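Local coordinates for protein Non-ribosomal peptide synthetase (Streptomyces halstedii, PDB 3WV4) that belongs to the AMP-binding enzyme family of the ANL clan, as the large N-terminal domain of a non-ribosomal peptide synthetase, at residues I218-A221 against A222-N226; L249-V252 against L253-T256; Q107-A110 against V111-A115; C239-S242 against V243-F247. All blocks are in the same frame, centred on the assembly; numbering follows the deposited sequence.

Interaction 1 (I218-A221 against A222-N226)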
ATOM      1  N   ILE A 218      -5.324  -6.012  -6.498  1.00 27.68           N
ATOM      2  CA  ILE A 218      -4.216  -5.649  -5.629  1.00 26.14           C
ATOM      3  C   ILE A 218      -2.961  -6.283  -6.168  1.00 25.92           C
ATOM      4  O   ILE A 218      -1.980  -5.617  -6.391  1.00 26.49           O
ATOM      5  CB  ILE A 218      -4.452  -6.070  -4.145  1.00 26.09           C
ATOM      6  CG1 ILE A 218      -5.552  -5.196  -3.477  1.00 27.40           C
ATOM      7  CG2 ILE A 218      -3.195  -5.865  -3.305  1.00 25.86           C
ATOM      8  CD1 ILE A 218      -5.961  -5.722  -2.091  1.00 27.30           C
ATOM      9  N   VAL A 219      -3.018  -7.579  -6.447  1.00 27.05           N
ATOM     10  CA  VAL A 219      -1.877  -8.290  -6.942  1.00 24.71           C
ATOM     11  C   VAL A 219      -1.514  -7.731  -8.273  1.00 26.25           C
ATOM     12  O   VAL A 219      -0.324  -7.500  -8.558  1.00 26.99           O
ATOM     13  CB  VAL A 219      -2.180  -9.785  -7.035  1.00 26.08           C
ATOM     14  CG1 VAL A 219      -1.064 -10.566  -7.710  1.00 24.81           C
ATOM     15  CG2 VAL A 219      -2.380 -10.351  -5.624  1.00 25.99           C
ATOM     16  N   PHE A 220      -2.513  -7.472  -9.120  1.00 26.88           N
ATOM     17  CA  PHE A 220      -2.213  -6.919 -10.437  1.00 25.37           C
ATOM     18  C   PHE A 220      -1.510  -5.590 -10.319  1.00 23.31           C
ATOM     19  O   PHE A 220      -0.452  -5.368 -10.897  1.00 23.28           O
ATOM     20  CB  PHE A 220      -3.483  -6.720 -11.290  1.00 26.42           C
ATOM     21  CG  PHE A 220      -3.201  -5.953 -12.503  1.00 25.70           C
ATOM     22  CD1 PHE A 220      -2.624  -6.581 -13.566  1.00 27.69           C
ATOM     23  CD2 PHE A 220      -3.327  -4.576 -12.522  1.00 27.27           C
ATOM     24  CE1 PHE A 220      -2.249  -5.895 -14.686  1.00 27.34           C
ATOM     25  CE2 PHE A 220      -2.961  -3.860 -13.667  1.00 27.17           C
ATOM     26  CZ  PHE A 220      -2.405  -4.532 -14.733  1.00 27.99           C
ATOM     27  N   ALA A 221      -2.081  -4.678  -9.538  1.00 23.39           N
ATOM     28  CA  ALA A 221      -1.439  -3.387  -9.398  1.00 22.01           C
ATOM     29  C   ALA A 221      -0.040  -3.514  -8.848  1.00 21.36           C
ATOM     30  O   ALA A 221       0.847  -2.810  -9.286  1.00 20.31           O
ATOM     31  CB  ALA A 221      -2.292  -2.414  -8.538  1.00 23.80           C
ATOM     32  N   ALA A 222       0.205  -4.399  -7.881  1.00 22.17           N
ATOM     33  CA  ALA A 222       1.589  -4.540  -7.378  1.00 21.24           C
ATOM     34  C   ALA A 222       2.536  -5.017  -8.488  1.00 22.69           C
ATOM     35  O   ALA A 222       3.608  -4.453  -8.641  1.00 22.72           O
ATOM     36  CB  ALA A 222       1.658  -5.466  -6.187  1.00 21.36           C
ATOM     37  N   SER A 223       2.120  -6.014  -9.268  1.00 23.36           N
ATOM     38  CA  SER A 223       2.955  -6.544 -10.395  1.00 23.01           C
ATOM     39  C   SER A 223       3.169  -5.470 -11.440  1.00 23.09           C
ATOM     40  O   SER A 223       4.228  -5.356 -12.034  1.00 24.34           O
ATOM     41  CB  SER A 223       2.289  -7.785 -11.029  1.00 21.52           C
ATOM     42  OG  SER A 223       1.102  -7.406 -11.764  1.00 24.22           O
ATOM     43  N   SER A 224       2.184  -4.627 -11.642  1.00 23.71           N
ATOM     44  CA  SER A 224       2.334  -3.587 -12.695  1.00 25.11           C
ATOM     45  C   SER A 224       3.252  -2.447 -12.292  1.00 24.81           C
ATOM     46  O   SER A 224       4.089  -1.954 -13.068  1.00 25.44           O
ATOM     47  CB  SER A 224       0.951  -3.049 -13.084  1.00 26.46           C
ATOM     48  OG  SER A 224       1.044  -2.043 -14.051  1.00 26.96           O
ATOM     49  N   ILE A 225       3.079  -1.968 -11.078  1.00 24.78           N
ATOM     50  CA  ILE A 225       3.991  -0.959 -10.544  1.00 22.69           C
ATOM     51  C   ILE A 225       5.442  -1.483 -10.603  1.00 20.98           C
ATOM     52  O   ILE A 225       6.412  -0.802 -11.006  1.00 19.27           O
ATOM     53  CB  ILE A 225       3.590  -0.633  -9.066  1.00 22.17           C
ATOM     54  CG1 ILE A 225       2.311   0.186  -9.009  1.00 23.23           C
ATOM     55  CG2 ILE A 225       4.706   0.119  -8.420  1.00 22.33           C
ATOM     56  CD1 ILE A 225       1.594   0.146  -7.667  1.00 24.51           C
ATOM     57  N   ASN A 226       5.594  -2.724 -10.188  1.00 22.44           N
ATOM     58  CA  ASN A 226       6.921  -3.310 -10.104  1.00 22.99           C
ATOM     59  C   ASN A 226       7.530  -3.569 -11.463  1.00 22.25           C
ATOM     60  O   ASN A 226       8.743  -3.419 -11.612  1.00 21.97           O
ATOM     61  CB  ASN A 226       7.003  -4.600  -9.317  1.00 24.23           C
ATOM     62  CG  ASN A 226       8.438  -4.870  -8.923  1.00 24.33           C
ATOM     63  OD1 ASN A 226       9.194  -3.954  -8.613  1.00 26.77           O
ATOM     64  ND2 ASN A 226       8.856  -6.055  -9.090  1.00 27.86           N
TER
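Phe220 O is gripped by two donors from the next turn, the hydroxyl of Ser223 and the backbone amide of Ser224. Ser223 OG donates to it at 2.7 Å, meeting the carbonyl from one side with a C=O...donor angle of 121°, while Ser224 N lies 2.8 Å from Phe220 O and close to the line of the C=O bond. With chi1 at 71°, OG of Ser223 stands between its own backbone N and carbonyl carbon, a rotation that folds it back onto the preceding turn. Ser223 OG is also hydrogen-bonded to Arg42 N. All this belongs to the middle of helix 215-229, where ordinary i to i+4 bonds continue the ladder: Ser223 N to Val219 O at 2.9 Å and Ile225 N to Ala221 O at 3.0 Å.

Apolar contacts are fewer. The Phe220 ring lays one face against CB of Ser224, with CZ of Phe220 4.0 Å from that CB; Ser224 OG is hydrogen-bonded to Pro368 O. Tyr43 meets the ring too, the planes turned by about 45°. Elsewhere, Ile225 runs CG1 beside its own backbone N, bringing it to 3.3 Å from Ala221 O, and Ile218 packs against Tyr250 and Leu253 of helix 246-258.

Interaction 2 (L249-V252 against L253-T256)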
ATOM      1  N   LEU A 249       1.371  -0.074   2.363  1.00 29.46           N
ATOM      2  CA  LEU A 249       0.846  -1.413   2.147  1.00 32.37           C
ATOM      3  C   LEU A 249       1.455  -2.105   0.917  1.00 29.02           C
ATOM      4  O   LEU A 249       1.754  -3.292   0.944  1.00 27.95           O
ATOM      5  CB  LEU A 249      -0.686  -1.347   1.993  1.00 35.35           C
ATOM      6  CG  LEU A 249      -1.663  -2.395   2.572  1.00 40.13           C
ATOM      7  CD1 LEU A 249      -2.704  -2.887   1.575  1.00 38.78           C
ATOM      8  CD2 LEU A 249      -1.000  -3.554   3.295  1.00 40.38           C
ATOM      9  N   TYR A 250       1.601  -1.345  -0.159  1.00 27.54           N
ATOM     10  CA  TYR A 250       2.097  -1.882  -1.409  1.00 28.70           C
ATOM     11  C   TYR A 250       3.579  -2.038  -1.391  1.00 28.72           C
ATOM     12  O   TYR A 250       4.159  -2.745  -2.231  1.00 27.89           O
ATOM     13  CB  TYR A 250       1.679  -1.041  -2.608  1.00 27.65           C
ATOM     14  CG  TYR A 250       0.307  -1.393  -3.105  1.00 27.37           C
ATOM     15  CD1 TYR A 250       0.132  -2.131  -4.235  1.00 27.41           C
ATOM     16  CD2 TYR A 250      -0.804  -0.992  -2.395  1.00 27.77           C
ATOM     17  CE1 TYR A 250      -1.139  -2.418  -4.694  1.00 29.41           C
ATOM     18  CE2 TYR A 250      -2.081  -1.275  -2.814  1.00 29.46           C
ATOM     19  CZ  TYR A 250      -2.259  -1.998  -3.965  1.00 29.66           C
ATOM     20  OH  TYR A 250      -3.523  -2.296  -4.393  1.00 30.10           O
ATOM     21  N   LYS A 251       4.212  -1.383  -0.440  1.00 27.37           N
ATOM     22  CA  LYS A 251       5.614  -1.657  -0.243  1.00 26.88           C
ATOM     23  C   LYS A 251       5.748  -2.994   0.469  1.00 26.91           C
ATOM     24  O   LYS A 251       6.659  -3.743   0.163  1.00 26.11           O
ATOM     25  CB  LYS A 251       6.355  -0.419   0.342  1.00 26.96           C
ATOM     26  CG  LYS A 251       6.502   0.785  -0.708  1.00 25.89           C
ATOM     27  CD  LYS A 251       6.109   0.592  -2.293  1.00 24.40           C
ATOM     28  CE  LYS A 251       4.841   1.350  -2.797  1.00 24.56           C
ATOM     29  NZ  LYS A 251       4.754   2.054  -4.195  1.00 25.35           N
ATOM     30  N   VAL A 252       4.784  -3.354   1.320  1.00 28.63           N
ATOM     31  CA  VAL A 252       4.727  -4.739   1.891  1.00 28.76           C
ATOM     32  C   VAL A 252       4.495  -5.754   0.755  1.00 29.53           C
ATOM     33  O   VAL A 252       5.173  -6.768   0.666  1.00 26.54           O
ATOM     34  CB  VAL A 252       3.561  -4.907   2.873  1.00 29.77           C
ATOM     35  CG1 VAL A 252       3.451  -6.353   3.347  1.00 30.87           C
ATOM     36  CG2 VAL A 252       3.690  -3.972   4.048  1.00 30.94           C
ATOM     37  N   LEU A 253       3.550  -5.442  -0.145  1.00 27.84           N
ATOM     38  CA  LEU A 253       3.244  -6.378  -1.241  1.00 27.06           C
ATOM     39  C   LEU A 253       4.350  -6.536  -2.227  1.00 25.42           C
ATOM     40  O   LEU A 253       4.706  -7.675  -2.633  1.00 25.78           O
ATOM     41  CB  LEU A 253       1.992  -5.954  -1.970  1.00 26.86           C
ATOM     42  CG  LEU A 253       0.757  -5.910  -1.063  1.00 28.77           C
ATOM     43  CD1 LEU A 253      -0.356  -5.033  -1.676  1.00 31.37           C
ATOM     44  CD2 LEU A 253       0.283  -7.302  -0.857  1.00 29.87           C
ATOM     45  N   ILE A 254       4.925  -5.415  -2.643  1.00 25.77           N
ATOM     46  CA  ILE A 254       5.955  -5.476  -3.649  1.00 25.21           C
ATOM     47  C   ILE A 254       7.245  -6.117  -3.081  1.00 25.84           C
ATOM     48  O   ILE A 254       7.925  -6.887  -3.806  1.00 25.57           O
ATOM     49  CB  ILE A 254       6.219  -4.109  -4.253  1.00 26.36           C
ATOM     50  CG1 ILE A 254       4.996  -3.707  -5.086  1.00 26.80           C
ATOM     51  CG2 ILE A 254       7.491  -4.147  -5.086  1.00 25.88           C
ATOM     52  CD1 ILE A 254       4.870  -2.252  -5.335  1.00 26.94           C
ATOM     53  N   SER A 255       7.603  -5.805  -1.844  1.00 24.68           N
ATOM     54  CA  SER A 255       8.739  -6.503  -1.241  1.00 26.66           C
ATOM     55  C   SER A 255       8.458  -7.952  -1.249  1.00 24.34           C
ATOM     56  O   SER A 255       9.296  -8.732  -1.596  1.00 23.83           O
ATOM     57  CB  SER A 255       9.067  -6.068   0.186  1.00 27.29           C
ATOM     58  OG  SER A 255       9.094  -4.667   0.262  1.00 35.06           O
ATOM     59  N   THR A 256       7.252  -8.323  -0.879  1.00 28.33           N
ATOM     60  CA  THR A 256       6.905  -9.740  -0.782  1.00 28.96           C
ATOM     61  C   THR A 256       6.894 -10.395  -2.178  1.00 28.26           C
ATOM     62  O   THR A 256       7.433 -11.479  -2.368  1.00 29.79           O
ATOM     63  CB  THR A 256       5.592  -9.908  -0.032  1.00 29.15           C
ATOM     64  OG1 THR A 256       5.680  -9.231   1.239  1.00 30.02           O
ATOM     65  CG2 THR A 256       5.306 -11.339   0.206  1.00 29.51           C
TER
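Within helix 246-258, which links strands 236-239 and 261-264 in a beta-alpha-beta unit, Tyr250 and Leu253 meet through a CH-pi contact. Methyl CD1 of Leu253 stands above the middle of the Tyr250 ring, 3.9 Å from the ring centroid and only 9° off the normal, so the methyl sits squarely over that face. CG of Tyr250 lies anti to the carbonyl carbon, beside the backbone N (chi1 -84°), which carries the ring along the helix surface, where the leucine of the next turn can cover it. Ile254 adds a looser contact: its CD1 lies 4.4 Å from Tyr250 CB and packs over the backbone carbonyl of the tyrosine.

Further along, two hydroxyls return to the helix backbone, as serine and threonine often do inside helices. Ser255 OG donates to Lys251 O at 2.6 Å, and Ser255 N reaches the same oxygen at 3.0 Å from the opposite face of the carbonyl plane. Thr256 repeats the pattern one residue on, with OG1 2.6 Å from Val252 O and N 3.0 Å from Val252 O, again on opposite faces. Both hydroxyl oxygens sit beside their own backbone N, and this turns them back toward the preceding turn. The threonine hydroxyl is also hydrogen-bonded to Tyr113 OH of helix 106-116. Outside the turn, Val252 packs on Leu262 of the following strand, while Ile254 rests on Ala222 and Asn226 of helix 215-229 and Tyr250 touches Met398.

Interaction 3 (Q107-A110 against V111-A115)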
ATOM      1  N   GLN A 107       4.064  -7.526  13.283  1.00 31.36           N
ATOM      2  CA  GLN A 107       2.792  -8.138  13.609  1.00 30.91           C
ATOM      3  C   GLN A 107       1.699  -7.690  12.695  1.00 30.06           C
ATOM      4  O   GLN A 107       0.876  -8.475  12.306  1.00 27.72           O
ATOM      5  CB  GLN A 107       2.379  -7.829  15.068  1.00 32.68           C
ATOM      6  CG  GLN A 107       3.247  -8.499  16.125  1.00 32.25           C
ATOM      7  CD  GLN A 107       4.393  -7.613  16.594  1.00 33.99           C
ATOM      8  OE1 GLN A 107       5.181  -7.099  15.806  1.00 33.06           O
ATOM      9  NE2 GLN A 107       4.493  -7.440  17.885  1.00 33.48           N
ATOM     10  N   THR A 108       1.679  -6.417  12.338  1.00 30.74           N
ATOM     11  CA  THR A 108       0.639  -5.900  11.445  1.00 31.83           C
ATOM     12  C   THR A 108       0.659  -6.571  10.049  1.00 31.71           C
ATOM     13  O   THR A 108      -0.369  -6.734   9.415  1.00 28.88           O
ATOM     14  CB  THR A 108       0.840  -4.384  11.235  1.00 34.39           C
ATOM     15  OG1 THR A 108       1.121  -3.757  12.488  1.00 39.04           O
ATOM     16  CG2 THR A 108      -0.391  -3.753  10.654  1.00 35.87           C
ATOM     17  N   VAL A 109       1.841  -6.938   9.578  1.00 31.49           N
ATOM     18  CA  VAL A 109       1.979  -7.564   8.260  1.00 31.02           C
ATOM     19  C   VAL A 109       1.463  -9.019   8.326  1.00 31.93           C
ATOM     20  O   VAL A 109       0.866  -9.543   7.355  1.00 29.75           O
ATOM     21  CB  VAL A 109       3.444  -7.521   7.813  1.00 30.23           C
ATOM     22  CG1 VAL A 109       3.622  -8.139   6.426  1.00 30.37           C
ATOM     23  CG2 VAL A 109       3.935  -6.080   7.772  1.00 30.91           C
ATOM     24  N   ALA A 110       1.674  -9.636   9.494  1.00 30.16           N
ATOM     25  CA  ALA A 110       1.149 -10.958   9.789  1.00 29.02           C
ATOM     26  C   ALA A 110      -0.362 -10.946   9.918  1.00 29.24           C
ATOM     27  O   ALA A 110      -1.033 -11.885   9.432  1.00 29.96           O
ATOM     28  CB  ALA A 110       1.798 -11.524  11.061  1.00 30.09           C
ATOM     29  N   VAL A 111      -0.910  -9.876  10.512  1.00 28.34           N
ATOM     30  CA  VAL A 111      -2.359  -9.702  10.583  1.00 27.41           C
ATOM     31  C   VAL A 111      -2.931  -9.578   9.167  1.00 27.93           C
ATOM     32  O   VAL A 111      -3.880 -10.254   8.788  1.00 30.25           O
ATOM     33  CB  VAL A 111      -2.743  -8.502  11.437  1.00 28.91           C
ATOM     34  CG1 VAL A 111      -4.227  -8.250  11.351  1.00 29.50           C
ATOM     35  CG2 VAL A 111      -2.354  -8.742  12.886  1.00 29.52           C
ATOM     36  N   PHE A 112      -2.302  -8.757   8.364  1.00 27.11           N
ATOM     37  CA  PHE A 112      -2.709  -8.569   6.984  1.00 27.05           C
ATOM     38  C   PHE A 112      -2.720  -9.897   6.219  1.00 25.81           C
ATOM     39  O   PHE A 112      -3.732 -10.335   5.669  1.00 24.94           O
ATOM     40  CB  PHE A 112      -1.770  -7.540   6.350  1.00 25.94           C
ATOM     41  CG  PHE A 112      -1.968  -7.371   4.905  1.00 28.10           C
ATOM     42  CD1 PHE A 112      -3.212  -7.160   4.403  1.00 30.01           C
ATOM     43  CD2 PHE A 112      -0.913  -7.509   4.022  1.00 29.70           C
ATOM     44  CE1 PHE A 112      -3.411  -7.006   3.036  1.00 30.43           C
ATOM     45  CE2 PHE A 112      -1.104  -7.410   2.657  1.00 30.35           C
ATOM     46  CZ  PHE A 112      -2.344  -7.138   2.166  1.00 29.90           C
ATOM     47  N   TYR A 113      -1.598 -10.572   6.203  1.00 27.86           N
ATOM     48  CA  TYR A 113      -1.521 -11.805   5.413  1.00 28.50           C
ATOM     49  C   TYR A 113      -2.379 -12.929   5.961  1.00 30.68           C
ATOM     50  O   TYR A 113      -3.021 -13.675   5.170  1.00 28.65           O
ATOM     51  CB  TYR A 113      -0.086 -12.256   5.266  1.00 28.63           C
ATOM     52  CG  TYR A 113       0.695 -11.509   4.173  1.00 29.00           C
ATOM     53  CD1 TYR A 113       0.212 -11.430   2.854  1.00 30.00           C
ATOM     54  CD2 TYR A 113       1.891 -10.890   4.460  1.00 28.11           C
ATOM     55  CE1 TYR A 113       0.899 -10.725   1.869  1.00 28.34           C
ATOM     56  CE2 TYR A 113       2.569 -10.181   3.481  1.00 27.80           C
ATOM     57  CZ  TYR A 113       2.059 -10.120   2.186  1.00 27.63           C
ATOM     58  OH  TYR A 113       2.759  -9.486   1.213  1.00 29.71           O
ATOM     59  N   GLY A 114      -2.431 -13.054   7.299  1.00 31.54           N
ATOM     60  CA  GLY A 114      -3.198 -14.149   7.900  1.00 31.61           C
ATOM     61  C   GLY A 114      -4.665 -13.949   7.579  1.00 31.80           C
ATOM     62  O   GLY A 114      -5.411 -14.919   7.346  1.00 31.46           O
ATOM     63  N   ALA A 115      -5.096 -12.680   7.554  1.00 31.11           N
ATOM     64  CA  ALA A 115      -6.476 -12.381   7.173  1.00 31.22           C
ATOM     65  C   ALA A 115      -6.767 -12.661   5.721  1.00 33.78           C
ATOM     66  O   ALA A 115      -7.831 -13.205   5.371  1.00 37.65           O
ATOM     67  CB  ALA A 115      -6.796 -10.968   7.477  1.00 32.98           C
TER
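Ala110 O receives the amide of Gly114 in the shortest polar bond of this helical turn, 2.8 Å from Gly114 N, with an N-H...O angle of 154°. Three more i to i+4 bonds run beside it: Val111 N donates to Gln107 O at 2.9 Å, Phe112 N to Thr108 O and Tyr113 N to Val109 O.

Val109 and Tyr113 carry the side-chain contact. They lie alongside each other and point the same way, with CG1 of Val109 3.7 Å from CE2 of Tyr113. In Val109 this methyl is anti to the backbone N (chi1 -179°), which places it beside the flank of the ring one turn on. The ring also bends over the backbone, bringing its CD2 to 3.4 Å from Val109 O. Within 111-115, Phe112 presents CD2 to one face of the Tyr113 ring, 4.1 Å above the plane and over its centre. Val109 CG1 lies toward that same side, out at the CD2-CE2 margin of the tyrosine, so phenyl and valine share one side of the ring. On another side of the helix, CG2 of Val111 reaches 3.3 Å from Gln107 O.

Thr108 OG1 is hydrogen-bonded to Pro103 O in the loop that leads into the helix. Helix 106-116 joins strands 97-101 and 121-124 of a parallel sheet. Val109 and Val111 face helix 73-89 through Leu76 and Phe83, Phe112 meets Phe122 of the following strand, and Phe112 also packs on Leu249 and Leu253 of helix 246-258.

Interaction 4 (C239-S242 against V243-F247)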
ATOM      1  N   CYS A 239      10.904   2.066   4.617  1.00 29.86           N
ATOM      2  CA  CYS A 239       9.565   2.539   4.582  1.00 31.25           C
ATOM      3  C   CYS A 239       9.198   3.210   5.887  1.00 34.36           C
ATOM      4  O   CYS A 239       9.010   2.565   6.946  1.00 34.90           O
ATOM      5  CB  CYS A 239       8.602   1.395   4.295  1.00 32.22           C
ATOM      6  SG  CYS A 239       6.951   1.994   3.995  1.00 33.74           S
ATOM      7  N   ARG A 240       9.070   4.520   5.773  1.00 37.68           N
ATOM      8  CA  ARG A 240       8.729   5.393   6.868  1.00 41.44           C
ATOM      9  C   ARG A 240       7.213   5.653   6.817  1.00 42.50           C
ATOM     10  O   ARG A 240       6.590   6.126   7.778  1.00 46.76           O
ATOM     11  CB  ARG A 240       9.593   6.638   6.692  1.00 43.11           C
ATOM     12  CG  ARG A 240       9.545   7.676   7.779  1.00 52.05           C
ATOM     13  CD  ARG A 240      10.599   7.527   8.893  1.00 54.96           C
ATOM     14  NE  ARG A 240      11.077   8.885   9.187  1.00 61.09           N
ATOM     15  CZ  ARG A 240      10.311   9.839   9.720  1.00 71.59           C
ATOM     16  NH1 ARG A 240       9.054   9.579  10.107  1.00 77.60           N
ATOM     17  NH2 ARG A 240      10.800  11.060   9.898  1.00 71.19           N
ATOM     18  N   MET A 241       6.607   5.259   5.715  1.00 43.97           N
ATOM     19  CA  MET A 241       5.174   5.392   5.528  1.00 47.43           C
ATOM     20  C   MET A 241       4.446   4.305   6.246  1.00 43.09           C
ATOM     21  O   MET A 241       4.933   3.176   6.333  1.00 42.57           O
ATOM     22  CB  MET A 241       4.771   5.272   4.053  1.00 52.98           C
ATOM     23  CG  MET A 241       4.653   6.606   3.322  1.00 59.38           C
ATOM     24  SD  MET A 241       6.221   7.351   2.904  1.00 58.75           S
ATOM     25  CE  MET A 241       7.071   5.844   2.451  1.00 58.77           C
ATOM     26  N   SER A 242       3.242   4.650   6.689  1.00 39.61           N
ATOM     27  CA  SER A 242       2.395   3.729   7.386  1.00 42.66           C
ATOM     28  C   SER A 242       1.875   2.643   6.476  1.00 42.85           C
ATOM     29  O   SER A 242       1.359   2.903   5.372  1.00 38.17           O
ATOM     30  CB  SER A 242       1.217   4.460   8.016  1.00 44.26           C
ATOM     31  OG  SER A 242       0.329   3.494   8.559  1.00 44.17           O
ATOM     32  N   VAL A 243       1.976   1.408   6.956  1.00 46.99           N
ATOM     33  CA  VAL A 243       1.440   0.275   6.186  1.00 48.27           C
ATOM     34  C   VAL A 243      -0.088   0.176   6.248  1.00 47.21           C
ATOM     35  O   VAL A 243      -0.671  -0.753   5.677  1.00 54.38           O
ATOM     36  CB  VAL A 243       2.116  -1.046   6.578  1.00 50.39           C
ATOM     37  CG1 VAL A 243       3.610  -0.943   6.310  1.00 53.91           C
ATOM     38  CG2 VAL A 243       1.854  -1.417   8.025  1.00 49.45           C
ATOM     39  N   SER A 244      -0.719   1.154   6.903  1.00 43.75           N
ATOM     40  CA  SER A 244      -2.180   1.390   6.906  1.00 47.71           C
ATOM     41  C   SER A 244      -2.646   2.369   5.829  1.00 51.35           C
ATOM     42  O   SER A 244      -3.826   2.590   5.652  1.00 57.06           O
ATOM     43  CB  SER A 244      -2.578   2.046   8.238  1.00 50.68           C
ATOM     44  OG  SER A 244      -2.082   1.290   9.336  1.00 48.09           O
ATOM     45  N   TRP A 245      -1.696   3.013   5.177  1.00 52.64           N
ATOM     46  CA  TRP A 245      -1.924   3.840   4.023  1.00 54.38           C
ATOM     47  C   TRP A 245      -1.525   2.920   2.836  1.00 48.29           C
ATOM     48  O   TRP A 245      -0.617   2.088   2.940  1.00 46.89           O
ATOM     49  CB  TRP A 245      -1.055   5.099   4.208  1.00 60.56           C
ATOM     50  CG  TRP A 245      -0.849   6.010   3.019  1.00 71.02           C
ATOM     51  CD1 TRP A 245      -1.585   6.066   1.859  1.00 70.93           C
ATOM     52  CD2 TRP A 245       0.145   7.044   2.905  1.00 72.19           C
ATOM     53  NE1 TRP A 245      -1.087   7.038   1.023  1.00 71.50           N
ATOM     54  CE2 TRP A 245      -0.034   7.660   1.634  1.00 74.03           C
ATOM     55  CE3 TRP A 245       1.163   7.508   3.750  1.00 73.55           C
ATOM     56  CZ2 TRP A 245       0.768   8.716   1.181  1.00 70.30           C
ATOM     57  CZ3 TRP A 245       1.964   8.552   3.305  1.00 74.10           C
ATOM     58  CH2 TRP A 245       1.756   9.149   2.022  1.00 75.80           C
ATOM     59  N   ASP A 246      -2.276   2.965   1.759  1.00 42.33           N
ATOM     60  CA  ASP A 246      -1.996   2.083   0.651  1.00 41.39           C
ATOM     61  C   ASP A 246      -0.545   2.255   0.099  1.00 40.40           C
ATOM     62  O   ASP A 246       0.018   1.345  -0.525  1.00 37.20           O
ATOM     63  CB  ASP A 246      -3.091   2.192  -0.437  1.00 39.82           C
ATOM     64  CG  ASP A 246      -3.126   3.524  -1.149  1.00 42.78           C
ATOM     65  OD1 ASP A 246      -2.341   4.435  -0.791  1.00 41.22           O
ATOM     66  OD2 ASP A 246      -3.965   3.652  -2.093  1.00 40.98           O
ATOM     67  N   PHE A 247       0.079   3.388   0.387  1.00 36.50           N
ATOM     68  CA  PHE A 247       1.438   3.617  -0.059  1.00 36.29           C
ATOM     69  C   PHE A 247       2.347   2.600   0.613  1.00 33.76           C
ATOM     70  O   PHE A 247       2.979   1.806  -0.062  1.00 34.93           O
ATOM     71  CB  PHE A 247       1.872   5.083   0.206  1.00 40.46           C
ATOM     72  CG  PHE A 247       3.129   5.505  -0.527  1.00 45.30           C
ATOM     73  CD1 PHE A 247       3.654   4.752  -1.603  1.00 47.63           C
ATOM     74  CD2 PHE A 247       3.790   6.675  -0.172  1.00 45.79           C
ATOM     75  CE1 PHE A 247       4.796   5.154  -2.266  1.00 44.59           C
ATOM     76  CE2 PHE A 247       4.926   7.089  -0.864  1.00 42.28           C
ATOM     77  CZ  PHE A 247       5.433   6.330  -1.886  1.00 44.66           C
TER
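Met241 reaches across to two aromatic rings, Trp245 and Phe247. Its CG does the closest touching, 3.3 Å from CZ3 of Trp245 and 3.6 Å from CD2 of Phe247. The sulfur follows with two oblique Met-aromatic contacts, SD standing 4.8 Å from the centroid of the Phe247 ring and 5.3 Å from that of the six-membered ring of Trp245. Bends at chi2 (76°) and chi3 (39°) fold the thioether back on itself, so SD and CE both lie near the phenylalanine ring instead of extending past it. The two aromatic residues also meet each other, CB of Phe247 sitting 3.5 Å above the plane of the indole, over its centre.

The turn that ends at Trp245 sets where both rings start. Ser242 to Trp245 form a type I beta turn, closed by Trp245 N donating to Ser242 O at 3.1 Å from well above the carbonyl plane. The same serine turns OG, anti to its own amide nitrogen, onto the amide of Ser244 (OG to N 3.1 Å, N-H...O 158°), which makes an ST turn at the same corner. Next outward, Asn104 bonds the chain at the entry to the turn: its ND2 is hydrogen-bonded to Met241 O and its OD1 to Val243 N.

Trp245 occupies the N-cap position of helix 246-258. The segment as a whole carries the chain from strand 236-239, an outermost strand of its mixed sheet, into that helix. Met241 and Phe247 both lean on Pro286 of strand 284-287, and Val243 packs on Leu264 of strand 261-264.

How the interactions relate
Along the chain the order is interaction 3, then 1, 4 and 2, all within the AMP-binding enzyme region. Interaction 4 is the loop leading into helix 246-258, on which interaction 2 lies; their centres are about 10 Å apart, and they touch where Val243 meets Leu249 and Val252. Helix 246-258 is the hub: on one flank it packs against interaction 1, centres about 10 Å away, with Ile225 CG2 3.9 Å from Ile254 CD1; on another it meets interaction 3, centres about 12 Å away, with Val252 CG1 3.6 Å from Val109 CG1. Interactions 1 and 3 have centres about 19 Å apart. One helix thus packs against both helices 106-116 and 215-229, which do not touch through these segments.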